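PDB 4KPK: enoyl-CoA hydratase/isomerase from Shewanella pealeana, which probably acts on acyl-CoA thioesters as a hydratase or isomerase of the crotonase-like family. Local coordinates for residues T29-L34 / L75-R80; H39-T44 / I68-Q73; V49-L54 / L88-G93. One frame throughout, in Å; residues are numbered along the deposited sequence.

Contact 1: T29-L34 / L75-R80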
loop_
_atom_site.group_PDB
_atom_site.type_symbol
_atom_site.label_atom_id
_atom_site.label_comp_id
_atom_site.label_asym_id
_atom_site.label_seq_id
_atom_site.Cartn_x
_atom_site.Cartn_y
_atom_site.Cartn_z
ATOM N N THR A 29 41.642 -3.259 -14.481
ATOM C CA THR A 29 40.846 -2.230 -13.817
ATOM C C THR A 29 40.614 -2.540 -12.330
ATOM O O THR A 29 40.806 -3.683 -11.856
ATOM C CB THR A 29 39.459 -2.113 -14.462
ATOM O OG1 THR A 29 38.783 -3.375 -14.334
ATOM C CG2 THR A 29 39.573 -1.762 -15.940
ATOM N N GLN A 30 40.196 -1.515 -11.601
ATOM C CA GLN A 30 39.853 -1.693 -10.193
ATOM C C GLN A 30 38.731 -2.744 -10.004
ATOM O O GLN A 30 38.742 -3.532 -9.063
ATOM C CB GLN A 30 39.485 -0.348 -9.586
ATOM C CG GLN A 30 40.714 0.554 -9.492
ATOM C CD GLN A 30 41.688 0.079 -8.420
ATOM O OE1 GLN A 30 42.778 -0.433 -8.683
ATOM N NE2 GLN A 30 41.279 0.207 -7.232
ATOM N N THR A 31 37.779 -2.757 -10.926
ATOM C CA THR A 31 36.704 -3.764 -10.925
ATOM C C THR A 31 37.255 -5.196 -11.140
ATOM O O THR A 31 36.941 -6.123 -10.390
ATOM C CB THR A 31 35.687 -3.447 -12.035
ATOM O OG1 THR A 31 35.179 -2.118 -11.803
ATOM C CG2 THR A 31 34.557 -4.482 -12.057
ATOM N N GLU A 32 38.050 -5.369 -12.180
ATOM C CA GLU A 32 38.747 -6.650 -12.431
ATOM C C GLU A 32 39.579 -7.092 -11.210
ATOM O O GLU A 32 39.590 -8.250 -10.850
ATOM C CB GLU A 32 39.593 -6.525 -13.675
ATOM C CG GLU A 32 38.769 -6.340 -14.941
ATOM C CD GLU A 32 39.627 -6.021 -16.168
ATOM O OE1 GLU A 32 40.699 -5.354 -16.067
ATOM O OE2 GLU A 32 39.226 -6.463 -17.255
ATOM N N ILE A 33 40.197 -6.155 -10.498
ATOM C CA ILE A 33 40.991 -6.522 -9.315
ATOM C C ILE A 33 40.058 -6.938 -8.203
ATOM O O ILE A 33 40.283 -7.930 -7.505
ATOM C CB ILE A 33 41.921 -5.380 -8.844
ATOM C CG1 ILE A 33 43.082 -5.202 -9.827
ATOM C CG2 ILE A 33 42.473 -5.649 -7.449
ATOM C CD1 ILE A 33 43.709 -3.793 -9.777
ATOM N N LEU A 34 38.984 -6.187 -8.026
ATOM C CA LEU A 34 38.050 -6.526 -6.975
ATOM C C LEU A 34 37.426 -7.923 -7.309
ATOM O O LEU A 34 37.474 -8.842 -6.508
ATOM C CB LEU A 34 37.023 -5.409 -6.843
ATOM C CG LEU A 34 35.941 -5.483 -5.772
ATOM C CD1 LEU A 34 36.479 -5.750 -4.364
ATOM C CD2 LEU A 34 35.170 -4.178 -5.823
ATOM N N LEU A 75 29.042 -2.625 -3.620
ATOM C CA LEU A 75 28.167 -1.472 -3.653
ATOM C C LEU A 75 28.957 -0.183 -3.514
ATOM O O LEU A 75 28.736 0.733 -4.303
ATOM C CB LEU A 75 27.096 -1.509 -2.550
ATOM C CG LEU A 75 25.977 -2.543 -2.653
ATOM C CD1 LEU A 75 24.947 -2.291 -1.557
ATOM C CD2 LEU A 75 25.340 -2.506 -4.036
ATOM N N GLU A 76 29.860 -0.099 -2.530
ATOM C CA GLU A 76 30.628 1.153 -2.363
ATOM C C GLU A 76 31.487 1.346 -3.610
ATOM O O GLU A 76 31.551 2.434 -4.144
ATOM C CB GLU A 76 31.446 1.183 -1.083
ATOM C CG GLU A 76 32.655 2.121 -1.141
ATOM C CD GLU A 76 32.369 3.641 -1.298
ATOM O OE1 GLU A 76 31.439 4.086 -2.043
ATOM O OE2 GLU A 76 33.147 4.427 -0.686
ATOM N N HIS A 77 32.068 0.270 -4.143
ATOM C CA HIS A 77 32.817 0.386 -5.385
ATOM C C HIS A 77 32.022 1.020 -6.545
ATOM O O HIS A 77 32.482 1.969 -7.181
ATOM C CB HIS A 77 33.332 -0.966 -5.781
ATOM C CG HIS A 77 34.049 -0.976 -7.075
ATOM N ND1 HIS A 77 35.293 -0.411 -7.230
ATOM C CD2 HIS A 77 33.709 -1.502 -8.279
ATOM C CE1 HIS A 77 35.690 -0.574 -8.479
ATOM N NE2 HIS A 77 34.738 -1.213 -9.138
ATOM N N PHE A 78 30.811 0.560 -6.789
ATOM C CA PHE A 78 30.069 1.030 -7.965
ATOM C C PHE A 78 29.356 2.382 -7.740
ATOM O O PHE A 78 29.109 3.144 -8.678
ATOM C CB PHE A 78 29.100 -0.056 -8.463
ATOM C CG PHE A 78 29.777 -1.197 -9.228
ATOM C CD1 PHE A 78 30.607 -0.938 -10.321
ATOM C CD2 PHE A 78 29.543 -2.542 -8.891
ATOM C CE1 PHE A 78 31.218 -1.964 -11.021
ATOM C CE2 PHE A 78 30.132 -3.583 -9.623
ATOM C CZ PHE A 78 30.979 -3.296 -10.678
ATOM N N LYS A 79 29.030 2.696 -6.500
ATOM C CA LYS A 79 28.490 3.984 -6.210
ATOM C C LYS A 79 29.494 5.078 -6.615
ATOM O O LYS A 79 29.100 6.040 -7.214
ATOM C CB LYS A 79 28.142 4.117 -4.742
ATOM C CG LYS A 79 27.576 5.493 -4.471
ATOM C CD LYS A 79 27.139 5.687 -3.033
ATOM C CE LYS A 79 26.842 7.172 -2.832
ATOM N NZ LYS A 79 26.017 7.424 -1.629
ATOM N N ARG A 80 30.776 4.906 -6.277
ATOM C CA ARG A 80 31.863 5.850 -6.637
ATOM C C ARG A 80 32.038 6.014 -8.157
ATOM O O ARG A 80 32.215 7.131 -8.673
ATOM C CB ARG A 80 33.209 5.351 -6.086
ATOM C CG ARG A 80 33.327 5.253 -4.573
ATOM C CD ARG A 80 34.768 4.948 -4.140
ATOM N NE ARG A 80 35.343 3.720 -4.739
ATOM C CZ ARG A 80 35.620 2.566 -4.102
ATOM N NH1 ARG A 80 35.379 2.406 -2.802
ATOM N NH2 ARG A 80 36.141 1.545 -4.784
#
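H77 and T31 meet through a single polar bond, T31 OG1 lying in the plane of the imidazole at its edge, 2.8 Å from H77 NE2. L34 covers one face of the same ring: its CD2 methyl sits 4.0 Å from the centroid of the H77 ring, 26° off the normal, a CH-pi contact displaced toward the rim. Q30 adds its CB at the edge, 4.0 Å from H77 CE1. The other branch of T31, CG2, goes to F78 instead, 4.0 Å from F78 CZ. H77 CG stands anti to the backbone N (chi1 177°), carrying the ring out toward helix 30-37. The ring bridges a wide gap: the axes of segments 30-34 and 75-80 run antiparallel (174°) and are 11.5 Å apart at closest. The N-terminal helix 30-37 is thus joined to helix 65-80 chiefly through H77. F78 and T31 also touch L45 of strand 41-46. A capping box starts helix 30-37: E32 N gives to T29 OG1 (3.0 Å) and T29 N to E32 OE1. A hydroxyl can give or accept, so the bond could serve either neutral form of the buried imidazole, while the L34 methyl and the T31 hydroxyl together probably limit its rotation.

Contact 2: H39-T44 / I68-Q73. With EDO (1,2-ethanediol), chain B.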
loop_
_atom_site.group_PDB
_atom_site.type_symbol
_atom_site.label_atom_id
_atom_site.label_comp_id
_atom_site.label_asym_id
_atom_site.label_seq_id
_atom_site.Cartn_x
_atom_site.Cartn_y
_atom_site.Cartn_z
ATOM N N HIS A 39 35.751 -13.431 -2.566
ATOM C CA HIS A 39 35.681 -14.876 -2.381
ATOM C C HIS A 39 34.368 -15.422 -2.930
ATOM O O HIS A 39 34.359 -16.491 -3.506
ATOM C CB HIS A 39 35.777 -15.250 -0.875
ATOM C CG HIS A 39 37.004 -14.713 -0.172
ATOM N ND1 HIS A 39 38.242 -15.315 -0.268
ATOM C CD2 HIS A 39 37.179 -13.628 0.635
ATOM C CE1 HIS A 39 39.124 -14.627 0.446
ATOM N NE2 HIS A 39 38.509 -13.593 0.994
ATOM N N TYR A 40 33.283 -14.681 -2.685
ATOM C CA TYR A 40 31.920 -15.102 -2.882
ATOM C C TYR A 40 31.168 -14.406 -3.976
ATOM O O TYR A 40 30.088 -14.894 -4.429
ATOM C CB TYR A 40 31.126 -14.876 -1.620
ATOM C CG TYR A 40 31.521 -15.700 -0.431
ATOM C CD1 TYR A 40 32.383 -16.801 -0.518
ATOM C CD2 TYR A 40 30.966 -15.425 0.779
ATOM C CE1 TYR A 40 32.693 -17.558 0.605
ATOM C CE2 TYR A 40 31.257 -16.182 1.877
ATOM C CZ TYR A 40 32.109 -17.229 1.797
ATOM O OH TYR A 40 32.333 -17.920 2.957
ATOM N N LEU A 41 31.722 -13.302 -4.445
ATOM C CA LEU A 41 31.082 -12.516 -5.496
ATOM C C LEU A 41 31.989 -12.428 -6.724
ATOM O O LEU A 41 33.199 -12.556 -6.598
ATOM C CB LEU A 41 30.814 -11.091 -4.990
ATOM C CG LEU A 41 29.905 -10.936 -3.779
ATOM C CD1 LEU A 41 29.859 -9.481 -3.270
ATOM C CD2 LEU A 41 28.523 -11.440 -4.159
ATOM N N SER A 42 31.368 -12.176 -7.889
ATOM C CA SER A 42 32.026 -11.591 -9.060
ATOM C C SER A 42 31.504 -10.215 -9.261
ATOM O O SER A 42 30.367 -9.883 -8.862
ATOM C CB SER A 42 31.669 -12.314 -10.393
ATOM O OG SER A 42 32.018 -13.667 -10.361
ATOM N N CYS A 43 32.265 -9.430 -10.001
ATOM C CA CYS A 43 31.769 -8.143 -10.378
ATOM C C CYS A 43 32.401 -7.749 -11.664
ATOM O O CYS A 43 33.579 -8.016 -11.879
ATOM C CB CYS A 43 32.011 -7.116 -9.240
ATOM S SG CYS A 43 33.704 -6.945 -8.700
ATOM N N THR A 44 31.601 -7.162 -12.559
ATOM C CA THR A 44 32.071 -6.736 -13.880
ATOM C C THR A 44 31.446 -5.423 -14.249
ATOM O O THR A 44 30.405 -5.029 -13.695
ATOM C CB THR A 44 31.726 -7.790 -14.999
ATOM O OG1 THR A 44 30.305 -7.947 -15.080
ATOM C CG2 THR A 44 32.338 -9.079 -14.663
ATOM N N ILE A 68 28.034 -10.824 3.199
ATOM C CA ILE A 68 27.456 -9.531 3.601
ATOM C C ILE A 68 28.496 -8.458 3.322
ATOM O O ILE A 68 28.219 -7.488 2.627
ATOM C CB ILE A 68 27.063 -9.478 5.110
ATOM C CG1 ILE A 68 25.949 -10.482 5.474
ATOM C CG2 ILE A 68 26.670 -8.090 5.544
ATOM C CD1 ILE A 68 24.874 -10.582 4.450
ATOM N N SER A 69 29.719 -8.688 3.787
ATOM C CA SER A 69 30.747 -7.650 3.705
ATOM C C SER A 69 31.215 -7.417 2.286
ATOM O O SER A 69 31.426 -6.265 1.828
ATOM C CB SER A 69 31.932 -7.976 4.627
ATOM O OG SER A 69 33.125 -7.450 4.080
ATOM N N GLU A 70 31.353 -8.514 1.543
ATOM C CA GLU A 70 31.716 -8.385 0.144
ATOM C C GLU A 70 30.669 -7.582 -0.627
ATOM O O GLU A 70 30.994 -6.789 -1.486
ATOM C CB GLU A 70 31.950 -9.776 -0.448
ATOM C CG GLU A 70 33.184 -10.436 0.150
ATOM C CD GLU A 70 33.743 -11.571 -0.658
ATOM O OE1 GLU A 70 33.041 -12.154 -1.518
ATOM O OE2 GLU A 70 34.902 -11.913 -0.404
HETATM N N MSE A 71 29.403 -7.759 -0.300
HETATM C CA MSE A 71 28.322 -7.048 -1.011
HETATM C C MSE A 71 28.391 -5.578 -0.727
HETATM O O MSE A 71 28.233 -4.777 -1.645
HETATM C CB MSE A 71 26.987 -7.664 -0.602
HETATM C CG MSE A 71 26.682 -8.877 -1.505
HETATM SE SE MSE A 71 24.952 -9.668 -0.985
HETATM C CE MSE A 71 24.889 -11.319 -2.076
ATOM N N ILE A 72 28.644 -5.214 0.544
ATOM C CA ILE A 72 28.944 -3.798 0.904
ATOM C C ILE A 72 30.078 -3.204 0.074
ATOM O O ILE A 72 29.939 -2.133 -0.503
ATOM C CB ILE A 72 29.202 -3.648 2.428
ATOM C CG1 ILE A 72 27.925 -4.049 3.201
ATOM C CG2 ILE A 72 29.672 -2.226 2.820
ATOM C CD1 ILE A 72 28.112 -4.269 4.680
ATOM N N GLN A 73 31.199 -3.910 -0.019
ATOM C CA GLN A 73 32.324 -3.437 -0.786
ATOM C C GLN A 73 32.006 -3.203 -2.276
ATOM O O GLN A 73 32.444 -2.201 -2.847
ATOM C CB GLN A 73 33.470 -4.449 -0.715
ATOM C CG GLN A 73 34.220 -4.498 0.596
ATOM C CD GLN A 73 35.278 -5.577 0.579
ATOM O OE1 GLN A 73 36.146 -5.597 -0.306
ATOM N NE2 GLN A 73 35.199 -6.507 1.532
HETATM C C1 EDO B . 35.165 -14.432 -7.526
HETATM O O1 EDO B . 35.395 -13.220 -6.809
HETATM C C2 EDO B . 34.569 -13.959 -8.841
HETATM O O2 EDO B . 35.115 -14.671 -9.937
#
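E70 points its carboxylate at the turn before strand 41-46 and takes two successive backbone N-H groups. H39 N is 2.8 Å from E70 OE2 in an almost straight bond (175°), on the syn side and somewhat out of the carboxylate plane; Y40 N is 2.8 Å from E70 OE1, which uses its syn lone pair. With a donor on each oxygen, the buried carboxylate is held against turning. The tight apolar packing is one residue on, at L41, where CD1 lies 3.4 Å from the carbonyl carbon E70 C and 3.5 Å from E70 CB, with M71 CG at 3.7 Å from the same methyl. L41 and M71 cross nearly at a right angle, and both are buried. The contact lays helix 65-80 over the first strand of the mixed sheet in the crotonase fold: strand 41-46 is outermost in this chain and pairs antiparallel with strand 49-54, whose M52 and L54 also touch M71. The solvent side is at H39, which is exposed and sets little of its surface against the helix; its imidazole is nearly coplanar with the carboxylate (11°) and meets E70 OE2 with its CD2 edge. The Y40 ring stands 60° from the carboxylate plane; its hydroxyl bonds to D64 and the ring receives R56 in a cation-pi contact. An ethanediol, probably from the crystallisation liquor, is modelled beside L41 and S42, its exact place doubtful.

Contact 3: V49-L54 / L88-G93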
loop_
_atom_site.group_PDB
_atom_site.type_symbol
_atom_site.label_atom_id
_atom_site.label_comp_id
_atom_site.label_asym_id
_atom_site.label_seq_id
_atom_site.Cartn_x
_atom_site.Cartn_y
_atom_site.Cartn_z
ATOM N N VAL A 49 26.783 -0.688 -17.415
ATOM C CA VAL A 49 26.081 -1.703 -16.654
ATOM C C VAL A 49 27.074 -2.421 -15.778
ATOM O O VAL A 49 28.036 -3.003 -16.240
ATOM C CB VAL A 49 25.459 -2.779 -17.602
ATOM C CG1 VAL A 49 24.753 -3.849 -16.792
ATOM C CG2 VAL A 49 24.491 -2.129 -18.561
ATOM N N ALA A 50 26.847 -2.365 -14.487
ATOM C CA ALA A 50 27.715 -3.007 -13.553
ATOM C C ALA A 50 26.967 -4.194 -13.079
ATOM O O ALA A 50 25.743 -4.149 -12.983
ATOM C CB ALA A 50 28.016 -2.087 -12.350
ATOM N N GLN A 51 27.688 -5.246 -12.735
ATOM C CA GLN A 51 27.032 -6.412 -12.240
ATOM C C GLN A 51 27.687 -6.862 -10.999
ATOM O O GLN A 51 28.908 -6.905 -10.951
ATOM C CB GLN A 51 27.101 -7.576 -13.268
ATOM C CG GLN A 51 26.639 -7.148 -14.635
ATOM C CD GLN A 51 26.465 -8.340 -15.572
ATOM O OE1 GLN A 51 26.211 -9.455 -15.133
ATOM N NE2 GLN A 51 26.630 -8.111 -16.847
HETATM N N MSE A 52 26.854 -7.295 -10.058
HETATM C CA MSE A 52 27.256 -7.938 -8.814
HETATM C C MSE A 52 26.616 -9.298 -8.858
HETATM O O MSE A 52 25.385 -9.407 -8.967
HETATM C CB MSE A 52 26.771 -7.190 -7.570
HETATM C CG MSE A 52 27.216 -7.878 -6.275
HETATM SE SE MSE A 52 26.574 -6.712 -4.795
HETATM C CE MSE A 52 27.495 -5.094 -4.318
ATOM N N VAL A 53 27.458 -10.328 -8.743
ATOM C CA VAL A 53 27.041 -11.678 -8.994
ATOM C C VAL A 53 27.377 -12.611 -7.811
ATOM O O VAL A 53 28.539 -12.795 -7.480
ATOM C CB VAL A 53 27.649 -12.245 -10.292
ATOM C CG1 VAL A 53 27.122 -13.670 -10.547
ATOM C CG2 VAL A 53 27.347 -11.344 -11.486
ATOM N N LEU A 54 26.337 -13.267 -7.277
ATOM C CA LEU A 54 26.476 -14.228 -6.199
ATOM C C LEU A 54 27.021 -15.456 -6.857
ATOM O O LEU A 54 26.410 -16.076 -7.853
ATOM C CB LEU A 54 25.171 -14.499 -5.446
ATOM C CG LEU A 54 24.672 -13.377 -4.528
ATOM C CD1 LEU A 54 24.541 -12.085 -5.292
ATOM C CD2 LEU A 54 23.346 -13.709 -3.839
ATOM N N LEU A 88 23.198 -4.161 -11.856
ATOM C CA LEU A 88 22.450 -5.379 -12.024
ATOM C C LEU A 88 22.946 -6.392 -10.966
ATOM O O LEU A 88 24.154 -6.652 -10.857
ATOM C CB LEU A 88 22.698 -5.868 -13.470
ATOM C CG LEU A 88 21.668 -6.806 -14.067
ATOM C CD1 LEU A 88 21.995 -7.202 -15.513
ATOM C CD2 LEU A 88 21.630 -8.045 -13.216
ATOM N N LEU A 89 22.025 -6.941 -10.167
ATOM C CA LEU A 89 22.326 -8.055 -9.252
ATOM C C LEU A 89 21.768 -9.381 -9.781
ATOM O O LEU A 89 20.582 -9.458 -10.121
ATOM C CB LEU A 89 21.727 -7.892 -7.867
ATOM C CG LEU A 89 22.125 -6.759 -6.937
ATOM C CD1 LEU A 89 21.663 -5.406 -7.529
ATOM C CD2 LEU A 89 21.501 -7.016 -5.561
ATOM N N LYS A 90 22.604 -10.418 -9.760
ATOM C CA LYS A 90 22.307 -11.756 -10.334
ATOM C C LYS A 90 23.049 -12.748 -9.465
ATOM O O LYS A 90 23.853 -12.344 -8.605
ATOM C CB LYS A 90 22.952 -11.950 -11.672
ATOM C CG LYS A 90 22.521 -11.079 -12.766
ATOM C CD LYS A 90 23.655 -10.860 -13.776
ATOM C CE LYS A 90 24.359 -12.124 -14.189
ATOM N NZ LYS A 90 24.998 -11.947 -15.536
ATOM N N ALA A 91 22.895 -14.016 -9.767
ATOM C CA ALA A 91 23.561 -15.109 -9.030
ATOM C C ALA A 91 23.820 -16.297 -9.978
ATOM O O ALA A 91 23.017 -16.535 -10.888
ATOM C CB ALA A 91 22.664 -15.570 -7.920
ATOM N N ASN A 92 24.918 -17.020 -9.755
ATOM C CA ASN A 92 25.221 -18.220 -10.486
ATOM C C ASN A 92 24.589 -19.409 -9.797
ATOM O O ASN A 92 24.280 -19.372 -8.592
ATOM C CB ASN A 92 26.728 -18.441 -10.669
ATOM C CG ASN A 92 27.391 -17.279 -11.390
ATOM O OD1 ASN A 92 26.795 -16.632 -12.256
ATOM N ND2 ASN A 92 28.600 -16.951 -10.976
ATOM N N GLY A 93 24.353 -20.455 -10.613
ATOM C CA GLY A 93 23.807 -21.745 -10.120
ATOM C C GLY A 93 22.319 -21.753 -10.236
ATOM O O GLY A 93 21.737 -20.841 -10.825
#
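L54 O receives N92 N at 2.6 Å, nearly straight at 171°, and the CA-H of A91 also reaches it, with A91 CA 3.2 Å from L54 O. This is the last rung of a parallel ladder in which L88 N gives to A50 O, M52 N to L88 O, K90 N to M52 O and L54 N to K90 O. Q51, V53, L88 and K90 point to one face of the sheet. There K90 extends back over its neighbour strand, the chain bending at chi3 (47°) to bring K90 NZ within 2.8 Å of Q51 OE1. The ammonium comes in tilted 15° from the plane of the amide carbonyl, while K90 CD passes the same oxygen, Q51 OE1, at 3.2 Å. K90 CE lies 4.1 Å from V53 CG2. With a leucine in place of K90, Q51 OE1 would probably be left without its ammonium donor and the amide would be freer to turn. Strands 49-54 and 86-91 are the two arms of a beta-alpha-beta crossover whose connecting helix, 65-80, packs on the opposite face, where M52 touches V74 and L75, and L54 touches M71. On that face L54 CB meets A91 CB at 3.7 Å. The chain turns out of the sheet after the N92 N bond; the N92 amide lies against V53 CG1 (OD1 at 3.4 Å from it) and crosses that side chain at about a right angle. N92 ND2 is held by D55 OD1, and the N92 carbonyl by N61. As in other crotonase-like enzymes, the loop running on from G93 probably supplies a peptide N-H of the oxyanion hole.

Helix 65-80 ties the three together: contact 1 uses its C-terminal end, contact 2 its N-terminal half, and contact 3 joins the two strands it connects. Contact 2 lies about 10 Å, centre to centre, from each of the others, and contacts 1 and 3 are about 14 Å apart. F78 links all three, with CZ 3.5 Å from T44 O and CE1 3.5 Å from A50 CB. Strands 41-46 and 49-54 join contacts 2 and 3 through probable hydrogen bonds, T44 O to Q51 N and S42 N to V53 O, each 2.9 Å. Beyond G93, the chain of contact 3 runs on toward a loop that, as in relatives, probably contributes to the oxyanion hole.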